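Local coordinates for universal stress protein MJ0577 (Methanocaldococcus jannaschii, PDB 1MJH) that binds ATP as a homodimer of the universal stress protein family, with one manganese ion per subunit, at residues B[7-12]-B[110-115]; B[23-28]-B[34-39]; B[79-84]-B[101-106]; B[122-127]-B[144-149]. One frame throughout, in Å; residues are numbered along the deposited sequence.

Contact 1 (B[7-12]-B[110-115]). With ATP (adenosine-5'-triphosphate), chain F.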
# COMPACT_ATOMS: atom_id res chain seq x y z
N LYS B 7 -1.11 14.81 -3.90
CA LYS B 7 -2.35 14.44 -4.57
C LYS B 7 -2.62 12.95 -4.41
O LYS B 7 -1.74 12.09 -4.66
CB LYS B 7 -2.24 14.81 -6.07
CG LYS B 7 -3.57 14.64 -6.80
CD LYS B 7 -3.35 14.88 -8.31
CE LYS B 7 -2.94 16.34 -8.53
NZ LYS B 7 -3.28 16.69 -9.96
N ILE B 8 -3.76 12.61 -3.82
CA ILE B 8 -4.14 11.22 -3.55
C ILE B 8 -5.29 10.75 -4.44
O ILE B 8 -6.29 11.50 -4.62
CB ILE B 8 -4.66 11.18 -2.07
CG1 ILE B 8 -3.55 11.54 -1.12
CG2 ILE B 8 -5.24 9.80 -1.72
CD1 ILE B 8 -4.04 12.01 0.26
N LEU B 9 -5.21 9.51 -4.90
CA LEU B 9 -6.36 8.91 -5.60
C LEU B 9 -7.08 8.03 -4.58
O LEU B 9 -6.41 7.16 -4.00
CB LEU B 9 -6.03 8.03 -6.82
CG LEU B 9 -7.17 7.27 -7.50
CD1 LEU B 9 -8.23 8.25 -8.05
CD2 LEU B 9 -6.70 6.39 -8.67
N TYR B 10 -8.39 8.23 -4.36
CA TYR B 10 -9.12 7.41 -3.41
C TYR B 10 -10.31 6.84 -4.16
O TYR B 10 -11.32 7.53 -4.41
CB TYR B 10 -9.62 8.25 -2.20
CG TYR B 10 -10.64 7.54 -1.35
CD1 TYR B 10 -10.39 6.24 -0.89
CD2 TYR B 10 -11.84 8.14 -1.00
CE1 TYR B 10 -11.32 5.58 -0.10
CE2 TYR B 10 -12.77 7.48 -0.21
CZ TYR B 10 -12.50 6.21 0.23
OH TYR B 10 -13.42 5.51 1.01
N PRO B 11 -10.16 5.64 -4.68
CA PRO B 11 -11.23 4.96 -5.40
C PRO B 11 -12.11 4.23 -4.38
O PRO B 11 -11.60 3.48 -3.56
CB PRO B 11 -10.48 3.95 -6.27
CG PRO B 11 -9.20 3.64 -5.55
CD PRO B 11 -8.94 4.78 -4.61
N THR B 12 -13.41 4.50 -4.44
CA THR B 12 -14.30 3.85 -3.48
C THR B 12 -15.45 3.14 -4.16
O THR B 12 -15.97 3.63 -5.17
CB THR B 12 -14.87 4.92 -2.49
OG1 THR B 12 -15.78 4.20 -1.65
CG2 THR B 12 -15.66 6.01 -3.19
N GLU B 110 -9.24 -1.05 -14.45
CA GLU B 110 -8.64 -0.29 -15.57
C GLU B 110 -8.79 1.19 -15.42
O GLU B 110 -7.86 1.94 -15.68
CB GLU B 110 -9.26 -0.79 -16.89
CG GLU B 110 -8.95 -2.24 -17.18
CD GLU B 110 -9.26 -2.73 -18.58
OE1 GLU B 110 -9.98 -2.06 -19.34
OE2 GLU B 110 -8.80 -3.83 -18.96
N GLU B 111 -9.97 1.67 -14.96
CA GLU B 111 -10.16 3.08 -14.77
C GLU B 111 -9.34 3.64 -13.64
O GLU B 111 -8.88 4.79 -13.68
CB GLU B 111 -11.66 3.43 -14.55
CG GLU B 111 -12.52 3.08 -15.77
CD GLU B 111 -12.30 4.13 -16.86
OE1 GLU B 111 -11.82 5.24 -16.63
OE2 GLU B 111 -12.66 3.74 -17.99
N ILE B 112 -9.17 2.86 -12.54
CA ILE B 112 -8.34 3.38 -11.44
C ILE B 112 -6.91 3.60 -11.91
O ILE B 112 -6.30 4.61 -11.63
CB ILE B 112 -8.40 2.40 -10.25
CG1 ILE B 112 -9.85 2.36 -9.73
CG2 ILE B 112 -7.41 2.78 -9.14
CD1 ILE B 112 -10.08 1.19 -8.73
N VAL B 113 -6.40 2.59 -12.68
CA VAL B 113 -5.02 2.73 -13.17
C VAL B 113 -4.89 3.91 -14.13
O VAL B 113 -3.94 4.68 -14.03
CB VAL B 113 -4.61 1.42 -13.86
CG1 VAL B 113 -3.26 1.55 -14.58
CG2 VAL B 113 -4.47 0.31 -12.79
N LYS B 114 -5.86 4.05 -15.03
CA LYS B 114 -5.80 5.13 -16.02
C LYS B 114 -5.87 6.51 -15.39
O LYS B 114 -5.12 7.45 -15.72
CB LYS B 114 -6.94 4.90 -17.03
CG LYS B 114 -7.28 6.08 -17.89
CD LYS B 114 -8.37 5.71 -18.90
CE LYS B 114 -9.13 6.99 -19.25
NZ LYS B 114 -10.29 6.73 -20.15
N ILE B 115 -6.81 6.68 -14.45
CA ILE B 115 -7.03 7.95 -13.80
C ILE B 115 -5.91 8.27 -12.84
O ILE B 115 -5.46 9.41 -12.75
CB ILE B 115 -8.44 7.98 -13.15
CG1 ILE B 115 -9.50 8.07 -14.27
CG2 ILE B 115 -8.52 9.18 -12.22
CD1 ILE B 115 -10.92 7.88 -13.76
PG ATP F . -14.04 -8.77 -5.98
O1G ATP F . -12.78 -9.27 -6.60
O2G ATP F . -14.47 -7.61 -6.69
O3G ATP F . -15.09 -9.80 -5.92
PB ATP F . -13.95 -7.36 -3.39
O1B ATP F . -14.02 -7.96 -2.05
O2B ATP F . -15.21 -6.68 -3.72
O3B ATP F . -13.58 -8.46 -4.45
PA ATP F . -12.24 -5.17 -4.46
O1A ATP F . -10.98 -5.59 -5.02
O2A ATP F . -13.29 -4.83 -5.36
O3A ATP F . -12.73 -6.34 -3.42
O5' ATP F . -12.20 -3.95 -3.45
C5' ATP F . -10.90 -3.42 -3.10
C4' ATP F . -10.95 -1.91 -3.15
O4' ATP F . -11.03 -1.52 -4.58
C3' ATP F . -12.15 -1.22 -2.53
O3' ATP F . -12.04 -1.09 -1.10
C2' ATP F . -12.12 0.13 -3.28
O2' ATP F . -11.11 0.97 -2.69
C1' ATP F . -11.73 -0.34 -4.71
N9 ATP F . -12.87 -0.52 -5.60
C8 ATP F . -13.54 -1.65 -5.91
N7 ATP F . -14.48 -1.48 -6.82
C5 ATP F . -14.46 -0.19 -7.07
C6 ATP F . -15.23 0.57 -7.94
N6 ATP F . -16.20 0.01 -8.67
N1 ATP F . -14.97 1.87 -8.00
C2 ATP F . -13.96 2.44 -7.26
N3 ATP F . -13.16 1.79 -6.40
C4 ATP F . -13.52 0.48 -6.36
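Pro11 and Ile112 meet as apolar side chains next to the bound adenine: Ile112 CD1 lies 3.7 Å from Pro11 CB, the ring and the isoleucine crossing at about a right angle. Two residues earlier on the strand, Leu9 also crosses Ile112 nearly at right angles, Leu9 CD2 approaching Ile112 CG2 to 3.7 Å. With CG anti to the backbone N (chi1 174°), Leu9 extends toward the helix, and its fork there gives CD2 to Ile112 and the other branch, Leu9 CD1, to Ile115 CG2 at 4.3 Å, about one helical turn further on. Strand and helix run nearly antiparallel, their short axes at 170° and 9.9 Å apart at closest approach.

Toward ATP the contact changes character. The 2'-hydroxyl donates from ATP O2' to Pro11 O over 2.7 Å, fixing the ribose against the C-terminal end of the strand, while Pro11 CB approaches ATP N3 to 3.4 Å and Ile112 CD1 lies 3.9 Å from the same nitrogen. Replacing Ile112 by an alanine would probably open a gap between Pro11, Leu9 and the adenine and take away the helix's apolar wall of the base site.

Strand 7-11 runs between strands 35-43 and 123-127, Ile8 bonding by its backbone to Glu35 and Ile37, Leu9 to Ile123 and Ile125. Tyr10 points to the other face and packs on helix 16-27, so the central strand separates that helix from helix 108-118.

Contact 2 (B[23-28]-B[34-39])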
# COMPACT_ATOMS: atom_id res chain seq x y z
N LYS B 23 -10.49 6.67 6.38
CA LYS B 23 -9.81 7.12 7.57
C LYS B 23 -8.33 7.43 7.28
O LYS B 23 -7.79 8.38 7.86
CB LYS B 23 -9.87 6.10 8.71
CG LYS B 23 -11.33 5.70 9.04
CD LYS B 23 -11.30 4.67 10.17
CE LYS B 23 -12.61 4.52 10.90
NZ LYS B 23 -13.21 5.75 11.50
N HIS B 24 -7.72 6.58 6.45
CA HIS B 24 -6.30 6.76 6.10
C HIS B 24 -6.13 7.93 5.15
O HIS B 24 -5.18 8.71 5.34
CB HIS B 24 -5.72 5.47 5.47
CG HIS B 24 -5.69 4.39 6.52
ND1 HIS B 24 -4.49 4.05 7.13
CD2 HIS B 24 -6.67 3.59 7.02
CE1 HIS B 24 -4.77 3.09 8.01
NE2 HIS B 24 -6.09 2.78 8.00
N VAL B 25 -7.06 8.15 4.22
CA VAL B 25 -6.96 9.37 3.41
C VAL B 25 -6.94 10.61 4.30
O VAL B 25 -6.17 11.56 4.08
CB VAL B 25 -8.14 9.46 2.43
CG1 VAL B 25 -8.10 10.76 1.59
CG2 VAL B 25 -8.09 8.24 1.48
N LYS B 26 -7.84 10.64 5.27
CA LYS B 26 -7.89 11.77 6.22
C LYS B 26 -6.61 11.91 6.99
O LYS B 26 -6.11 13.04 7.24
CB LYS B 26 -9.12 11.63 7.15
CG LYS B 26 -10.42 11.76 6.32
CD LYS B 26 -11.67 11.42 7.15
CE LYS B 26 -11.85 12.28 8.39
NZ LYS B 26 -13.05 11.85 9.20
N ALA B 27 -5.94 10.79 7.36
CA ALA B 27 -4.68 10.88 8.08
C ALA B 27 -3.53 11.45 7.30
O ALA B 27 -2.52 11.89 7.89
CB ALA B 27 -4.35 9.50 8.69
N PHE B 28 -3.62 11.44 5.96
CA PHE B 28 -2.56 12.02 5.14
C PHE B 28 -2.63 13.56 5.15
O PHE B 28 -1.75 14.15 4.56
CB PHE B 28 -2.65 11.48 3.72
CG PHE B 28 -1.83 10.25 3.48
CD1 PHE B 28 -2.10 9.08 4.15
CD2 PHE B 28 -0.76 10.25 2.59
CE1 PHE B 28 -1.35 7.94 3.95
CE2 PHE B 28 -0.00 9.12 2.40
CZ PHE B 28 -0.29 7.96 3.07
N GLU B 34 -3.39 20.05 -0.03
CA GLU B 34 -3.45 18.71 -0.60
C GLU B 34 -4.79 18.44 -1.29
O GLU B 34 -5.78 19.16 -1.14
CB GLU B 34 -3.19 17.55 0.34
CG GLU B 34 -1.84 17.25 0.87
CD GLU B 34 -1.52 17.70 2.28
OE1 GLU B 34 -2.45 17.94 3.07
OE2 GLU B 34 -0.28 17.78 2.53
N GLU B 35 -4.71 17.45 -2.19
CA GLU B 35 -5.88 17.24 -3.04
C GLU B 35 -6.27 15.76 -3.09
O GLU B 35 -5.36 14.95 -3.06
CB GLU B 35 -5.47 17.69 -4.44
CG GLU B 35 -6.59 17.62 -5.46
CD GLU B 35 -6.30 18.60 -6.60
OE1 GLU B 35 -5.14 18.88 -6.90
OE2 GLU B 35 -7.29 19.08 -7.18
N VAL B 36 -7.56 15.50 -3.11
CA VAL B 36 -8.01 14.11 -3.28
C VAL B 36 -8.76 13.98 -4.58
O VAL B 36 -9.72 14.75 -4.87
CB VAL B 36 -8.89 13.60 -2.11
CG1 VAL B 36 -9.39 12.18 -2.41
CG2 VAL B 36 -8.07 13.63 -0.84
N ILE B 37 -8.45 12.98 -5.41
CA ILE B 37 -9.22 12.56 -6.54
C ILE B 37 -10.20 11.48 -6.04
O ILE B 37 -9.70 10.43 -5.65
CB ILE B 37 -8.40 12.00 -7.72
CG1 ILE B 37 -7.26 12.91 -8.10
CG2 ILE B 37 -9.33 11.73 -8.92
CD1 ILE B 37 -7.59 14.40 -8.27
N LEU B 38 -11.50 11.83 -5.94
CA LEU B 38 -12.43 10.84 -5.38
C LEU B 38 -13.14 10.15 -6.49
O LEU B 38 -13.80 10.80 -7.35
CB LEU B 38 -13.41 11.65 -4.46
CG LEU B 38 -14.65 10.84 -4.05
CD1 LEU B 38 -14.23 9.78 -3.00
CD2 LEU B 38 -15.67 11.75 -3.35
N LEU B 39 -12.91 8.84 -6.61
CA LEU B 39 -13.38 8.13 -7.80
C LEU B 39 -14.29 6.95 -7.55
O LEU B 39 -13.94 6.13 -6.72
CB LEU B 39 -12.08 7.62 -8.51
CG LEU B 39 -12.34 6.68 -9.68
CD1 LEU B 39 -13.10 7.37 -10.83
CD2 LEU B 39 -10.98 6.19 -10.23
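The carboxylate of Glu34 is gripped by the loop between helix and strand: OE2 is hydrogen-bonded to Thr30 OG1 and OE1 is in a salt bridge with Lys29 NZ, while Phe28 O stands 4.1 Å from Glu34 OE1 with no bond between them. This loop belongs to the beta-alpha-beta unit of strand 7-11, helix 16-27 and strand 35-43 in the Rossmann-like fold of the family. A chain bent at chi2 (100°) brings the carboxylate round to its partners, and the two bonds would hold its rotation against the connecting loop.

Phe28 directs its ring away from the strand segment; it meets Tyr5 edge-to-face and packs on Ile8, Ile123 and Ile125 over the sheet. At the dimer interface, His24 ND1 is hydrogen-bonded to Tyr5 OH of the second subunit, so one short helix serves both the core and the dimer interface.

Deeper in the core, two valines join helix to sheet, tip to tip. Val25 puts CG1 anti to its own N (chi1 178°), whereas Val36 offers the branch that lies anti to its carbonyl carbon, and the two methyls, Val25 CG1 and Val36 CG2, stop 3.8 Å apart.

Contact 3 (B[79-84]-B[101-106])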
# COMPACT_ATOMS: atom_id res chain seq x y z
N GLU B 79 -26.70 8.43 -10.98
CA GLU B 79 -27.49 9.17 -10.02
C GLU B 79 -27.47 8.55 -8.64
O GLU B 79 -27.30 9.24 -7.65
CB GLU B 79 -28.95 9.29 -10.52
CG GLU B 79 -29.00 10.19 -11.75
CD GLU B 79 -28.52 11.60 -11.43
OE1 GLU B 79 -29.03 12.18 -10.45
OE2 GLU B 79 -27.63 12.11 -12.13
N GLU B 80 -27.59 7.21 -8.60
CA GLU B 80 -27.61 6.53 -7.31
C GLU B 80 -26.27 6.54 -6.59
O GLU B 80 -26.30 6.13 -5.44
CB GLU B 80 -28.15 5.11 -7.50
CG GLU B 80 -29.49 5.08 -8.23
CD GLU B 80 -30.67 5.44 -7.34
OE1 GLU B 80 -30.68 6.53 -6.75
OE2 GLU B 80 -31.61 4.61 -7.24
N ALA B 81 -25.15 6.89 -7.20
CA ALA B 81 -23.85 7.00 -6.57
C ALA B 81 -23.48 8.42 -6.14
O ALA B 81 -22.58 8.68 -5.36
CB ALA B 81 -22.71 6.64 -7.52
N LYS B 82 -24.22 9.41 -6.63
CA LYS B 82 -23.98 10.80 -6.37
C LYS B 82 -24.20 11.18 -4.93
O LYS B 82 -23.38 11.97 -4.41
CB LYS B 82 -24.87 11.63 -7.32
CG LYS B 82 -24.18 11.89 -8.65
CD LYS B 82 -25.05 12.69 -9.62
CE LYS B 82 -24.23 13.00 -10.87
NZ LYS B 82 -25.08 12.92 -12.10
N ASN B 83 -25.25 10.65 -4.28
CA ASN B 83 -25.44 11.07 -2.88
C ASN B 83 -24.32 10.55 -1.99
O ASN B 83 -23.80 11.23 -1.11
CB ASN B 83 -26.77 10.59 -2.28
CG ASN B 83 -26.89 11.13 -0.85
OD1 ASN B 83 -26.88 12.34 -0.66
ND2 ASN B 83 -26.97 10.29 0.19
N LYS B 84 -23.87 9.31 -2.24
CA LYS B 84 -22.75 8.79 -1.45
C LYS B 84 -21.51 9.62 -1.67
O LYS B 84 -20.77 9.94 -0.74
CB LYS B 84 -22.53 7.30 -1.73
CG LYS B 84 -23.57 6.41 -1.07
CD LYS B 84 -23.58 4.98 -1.56
CE LYS B 84 -24.69 4.79 -2.61
NZ LYS B 84 -24.68 3.40 -3.13
N ASP B 101 -14.24 15.16 -7.68
CA ASP B 101 -15.02 13.91 -7.69
C ASP B 101 -15.31 13.43 -9.09
O ASP B 101 -15.71 14.19 -10.01
CB ASP B 101 -16.30 14.08 -6.88
CG ASP B 101 -17.09 15.32 -7.30
OD1 ASP B 101 -16.51 16.40 -7.46
OD2 ASP B 101 -18.32 15.19 -7.44
N ILE B 102 -15.06 12.16 -9.37
CA ILE B 102 -15.30 11.52 -10.66
C ILE B 102 -16.13 10.26 -10.57
O ILE B 102 -15.87 9.34 -9.78
CB ILE B 102 -13.92 11.13 -11.29
CG1 ILE B 102 -13.03 12.36 -11.44
CG2 ILE B 102 -14.11 10.39 -12.61
CD1 ILE B 102 -11.58 12.03 -11.82
N ILE B 103 -17.18 10.14 -11.40
CA ILE B 103 -17.97 8.96 -11.58
C ILE B 103 -17.84 8.56 -13.05
O ILE B 103 -18.04 9.40 -13.92
CB ILE B 103 -19.46 9.05 -11.22
CG1 ILE B 103 -19.61 9.45 -9.75
CG2 ILE B 103 -20.21 7.77 -11.54
CD1 ILE B 103 -21.02 9.92 -9.43
N VAL B 104 -17.42 7.33 -13.30
CA VAL B 104 -17.23 6.91 -14.68
C VAL B 104 -17.72 5.49 -14.86
O VAL B 104 -17.71 4.71 -13.90
CB VAL B 104 -15.75 7.06 -15.06
CG1 VAL B 104 -14.90 6.12 -14.19
CG2 VAL B 104 -15.46 6.82 -16.54
N VAL B 105 -18.28 5.19 -16.03
CA VAL B 105 -18.74 3.82 -16.31
C VAL B 105 -17.57 3.10 -16.97
O VAL B 105 -16.96 3.60 -17.93
CB VAL B 105 -19.98 3.76 -17.26
CG1 VAL B 105 -20.33 2.30 -17.57
CG2 VAL B 105 -21.21 4.43 -16.67
N GLY B 106 -17.23 1.89 -16.51
CA GLY B 106 -16.11 1.20 -17.14
C GLY B 106 -15.66 -0.00 -16.29
O GLY B 106 -16.47 -0.52 -15.55
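The flat group here is the carboxylate of Glu79, held by Lys82, the residue whose aliphatic chain touches Ile103. Lys82 NZ forms a salt bridge of 2.7 Å with Glu79 OE2; it comes from the syn side, tilted 33° out of the carboxylate plane. The bond spans less than one turn of the helix, and the lysine bends at chi4 (142°) to reach it.

With its end so tied, the lysine chain passes across the isoleucine that the strand turns toward the helix. Lys82 CG lies 3.8 Å from Ile103 CD1, the two side chains crossing at about a right angle, so methylenes of a charged residue shield part of an apolar one at the margin of the interface. The same terminal methyl has a second neighbour: Ala81 CB is 4.2 Å from Ile103 CD1, and this short side chain lets the helix backbone pass close over the strand. Ile103 has CG1 anti to its carbonyl carbon (chi1 -59°), which carries CD1 to both residues.

Ala81 also meets His40 and Phe14, and Ile103 packs on Ile42 and Met85. The contact is thus plain packing of the long helix 66-95 on strand 98-106, an outermost strand within the chain, in an alpha/beta sandwich of the Rossmann-like type.

Contact 4 (B[122-127]-B[144-149]). With ATP (adenosine-5'-triphosphate), chain F.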
# COMPACT_ATOMS: atom_id res chain seq x y z
N ASP B 122 0.26 11.05 -6.41
CA ASP B 122 1.40 10.60 -5.63
C ASP B 122 1.16 9.24 -4.93
O ASP B 122 2.14 8.61 -4.54
CB ASP B 122 1.72 11.67 -4.59
CG ASP B 122 2.09 13.01 -5.25
OD1 ASP B 122 3.14 13.00 -5.95
OD2 ASP B 122 1.40 14.04 -5.11
N ILE B 123 -0.10 8.84 -4.83
CA ILE B 123 -0.37 7.59 -4.08
C ILE B 123 -1.82 7.23 -4.34
O ILE B 123 -2.64 8.13 -4.60
CB ILE B 123 -0.10 7.81 -2.59
CG1 ILE B 123 -0.36 6.50 -1.82
CG2 ILE B 123 -0.94 8.95 -1.99
CD1 ILE B 123 0.15 6.61 -0.37
N ILE B 124 -2.13 5.95 -4.33
CA ILE B 124 -3.50 5.47 -4.39
C ILE B 124 -3.80 4.86 -3.00
O ILE B 124 -2.98 4.05 -2.56
CB ILE B 124 -3.63 4.33 -5.42
CG1 ILE B 124 -3.15 4.90 -6.81
CG2 ILE B 124 -5.11 4.01 -5.53
CD1 ILE B 124 -3.25 3.85 -7.88
N ILE B 125 -4.87 5.28 -2.34
CA ILE B 125 -5.20 4.70 -1.00
C ILE B 125 -6.53 3.93 -1.18
O ILE B 125 -7.54 4.51 -1.56
CB ILE B 125 -5.33 5.83 0.02
CG1 ILE B 125 -3.97 6.51 0.26
CG2 ILE B 125 -5.81 5.21 1.36
CD1 ILE B 125 -4.02 7.65 1.28
N MET B 126 -6.55 2.61 -0.93
CA MET B 126 -7.75 1.81 -1.27
C MET B 126 -7.92 0.68 -0.26
O MET B 126 -6.95 0.36 0.43
CB MET B 126 -7.71 1.31 -2.76
CG MET B 126 -6.58 0.26 -3.01
SD MET B 126 -6.16 0.02 -4.85
CE MET B 126 -7.83 -0.46 -5.37
N GLY B 127 -9.12 0.05 -0.27
CA GLY B 127 -9.26 -1.09 0.65
C GLY B 127 -8.66 -2.35 0.05
O GLY B 127 -8.43 -2.47 -1.15
N GLU B 144 -5.75 -6.22 -6.28
CA GLU B 144 -4.63 -6.99 -6.86
C GLU B 144 -4.28 -6.50 -8.26
O GLU B 144 -3.10 -6.32 -8.53
CB GLU B 144 -5.00 -8.48 -6.89
CG GLU B 144 -3.72 -9.26 -7.31
CD GLU B 144 -3.90 -10.75 -7.19
OE1 GLU B 144 -4.85 -11.23 -6.56
OE2 GLU B 144 -3.04 -11.49 -7.75
N ASN B 145 -5.28 -6.22 -9.10
CA ASN B 145 -4.93 -5.68 -10.44
C ASN B 145 -4.33 -4.29 -10.40
O ASN B 145 -3.45 -3.97 -11.21
CB ASN B 145 -6.22 -5.59 -11.27
CG ASN B 145 -6.59 -6.83 -12.01
OD1 ASN B 145 -5.83 -7.38 -12.82
ND2 ASN B 145 -7.82 -7.33 -11.78
N VAL B 146 -4.82 -3.39 -9.51
CA VAL B 146 -4.20 -2.06 -9.46
C VAL B 146 -2.77 -2.12 -8.97
O VAL B 146 -1.89 -1.41 -9.51
CB VAL B 146 -5.04 -1.13 -8.53
CG1 VAL B 146 -4.25 0.14 -8.22
CG2 VAL B 146 -6.39 -0.92 -9.23
N ILE B 147 -2.46 -2.97 -7.97
CA ILE B 147 -1.06 -3.02 -7.54
C ILE B 147 -0.16 -3.52 -8.68
O ILE B 147 0.97 -3.05 -8.84
CB ILE B 147 -0.93 -3.96 -6.31
CG1 ILE B 147 -1.59 -3.28 -5.08
CG2 ILE B 147 0.52 -4.32 -6.04
CD1 ILE B 147 -1.77 -4.38 -4.01
N LYS B 148 -0.59 -4.55 -9.37
CA LYS B 148 0.21 -5.18 -10.44
C LYS B 148 0.27 -4.30 -11.69
O LYS B 148 1.25 -4.44 -12.40
CB LYS B 148 -0.42 -6.53 -10.85
CG LYS B 148 -0.23 -7.55 -9.70
CD LYS B 148 -0.71 -8.92 -10.04
CE LYS B 148 -0.19 -9.94 -9.00
NZ LYS B 148 -0.86 -11.25 -9.37
N LYS B 149 -0.75 -3.48 -11.90
CA LYS B 149 -0.70 -2.76 -13.22
C LYS B 149 -0.30 -1.33 -13.06
O LYS B 149 0.08 -0.73 -14.09
CB LYS B 149 -2.05 -2.96 -13.91
CG LYS B 149 -2.30 -4.36 -14.47
CD LYS B 149 -3.74 -4.54 -14.92
CE LYS B 149 -4.10 -5.99 -15.20
NZ LYS B 149 -5.41 -6.08 -15.92
PG ATP F . -14.04 -8.77 -5.98
O1G ATP F . -12.78 -9.27 -6.60
O2G ATP F . -14.47 -7.61 -6.69
O3G ATP F . -15.09 -9.80 -5.92
PB ATP F . -13.95 -7.36 -3.39
O1B ATP F . -14.02 -7.96 -2.05
O2B ATP F . -15.21 -6.68 -3.72
O3B ATP F . -13.58 -8.46 -4.45
PA ATP F . -12.24 -5.17 -4.46
O1A ATP F . -10.98 -5.59 -5.02
O2A ATP F . -13.29 -4.83 -5.36
O3A ATP F . -12.73 -6.34 -3.42
O5' ATP F . -12.20 -3.95 -3.45
C5' ATP F . -10.90 -3.42 -3.10
C4' ATP F . -10.95 -1.91 -3.15
O4' ATP F . -11.03 -1.52 -4.58
C3' ATP F . -12.15 -1.22 -2.53
O3' ATP F . -12.04 -1.09 -1.10
C2' ATP F . -12.12 0.13 -3.28
O2' ATP F . -11.11 0.97 -2.69
C1' ATP F . -11.73 -0.34 -4.71
N9 ATP F . -12.87 -0.52 -5.60
C8 ATP F . -13.54 -1.65 -5.91
N7 ATP F . -14.48 -1.48 -6.82
C5 ATP F . -14.46 -0.19 -7.07
C6 ATP F . -15.23 0.57 -7.94
N6 ATP F . -16.20 0.01 -8.67
N1 ATP F . -14.97 1.87 -8.00
C2 ATP F . -13.96 2.44 -7.26
N3 ATP F . -13.16 1.79 -6.40
C4 ATP F . -13.52 0.48 -6.36
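Strand 123-127 and helix 141-149 are the first two elements of a beta-alpha-beta unit, completed by strand 154-157, and Met126 and Val146 meet between them beside the ATP ribose. Val146 CG1 fits between two strand residues: it reaches Ile124 CD1 tip to tip at 3.9 Å, and Met126 SD, whose chain slants across it, at 3.9 Å. Met126 takes the crowded first torsion (chi1 68°), with CG between the backbone N and the carbonyl carbon, and its bent end places CE 3.5 Å from ATP O4', against the sugar.

Polar contacts reach the ribose hydroxyls. Gly127 N donates to ATP O2' over 3.3 Å at 164°, and a bent, weak bond runs to ATP O3'; Gly127, without a side chain, lets that O3' come close. At Met126 an alanine would probably leave Val146 without its sulfur neighbour and the ribose without the methyl packed against O4'.

On the side of the helix next to the second subunit, Lys148 NZ bridges to Glu144 OE2 at 2.7 Å through the oxygen's anti lone pair. Ile147 faces the second subunit, its O bonded to Lys158 NZ there. A ribose seated at the C-terminal ends of parallel strands is characteristic of Rossmann-like nucleotide sites.

How the contacts relate
All four contacts pack helices on one parallel sheet ordered 98-106, 35-43, 7-11, 123-127, 154-157. Contacts 1 and 4, with centres about 8 Å apart, share the face that meets ATP; Val146 packs on Ile112, and Pro11 and Gly127 hold the ribose from adjacent strands. Contacts 2 and 3 cover the other face, their centres about 17 Å apart. Backbone pairing ties neighbours together: Thr12 N to Leu39 O (2.8 Å) links contacts 1 and 2, and Leu38 O to Ile102 N (2.7 Å) links contacts 2 and 3, both probable hydrogen bonds. Contacts 3 and 4 do not touch, with nearest atoms about 12 Å apart. Contacts 2 and 4 also meet the second subunit.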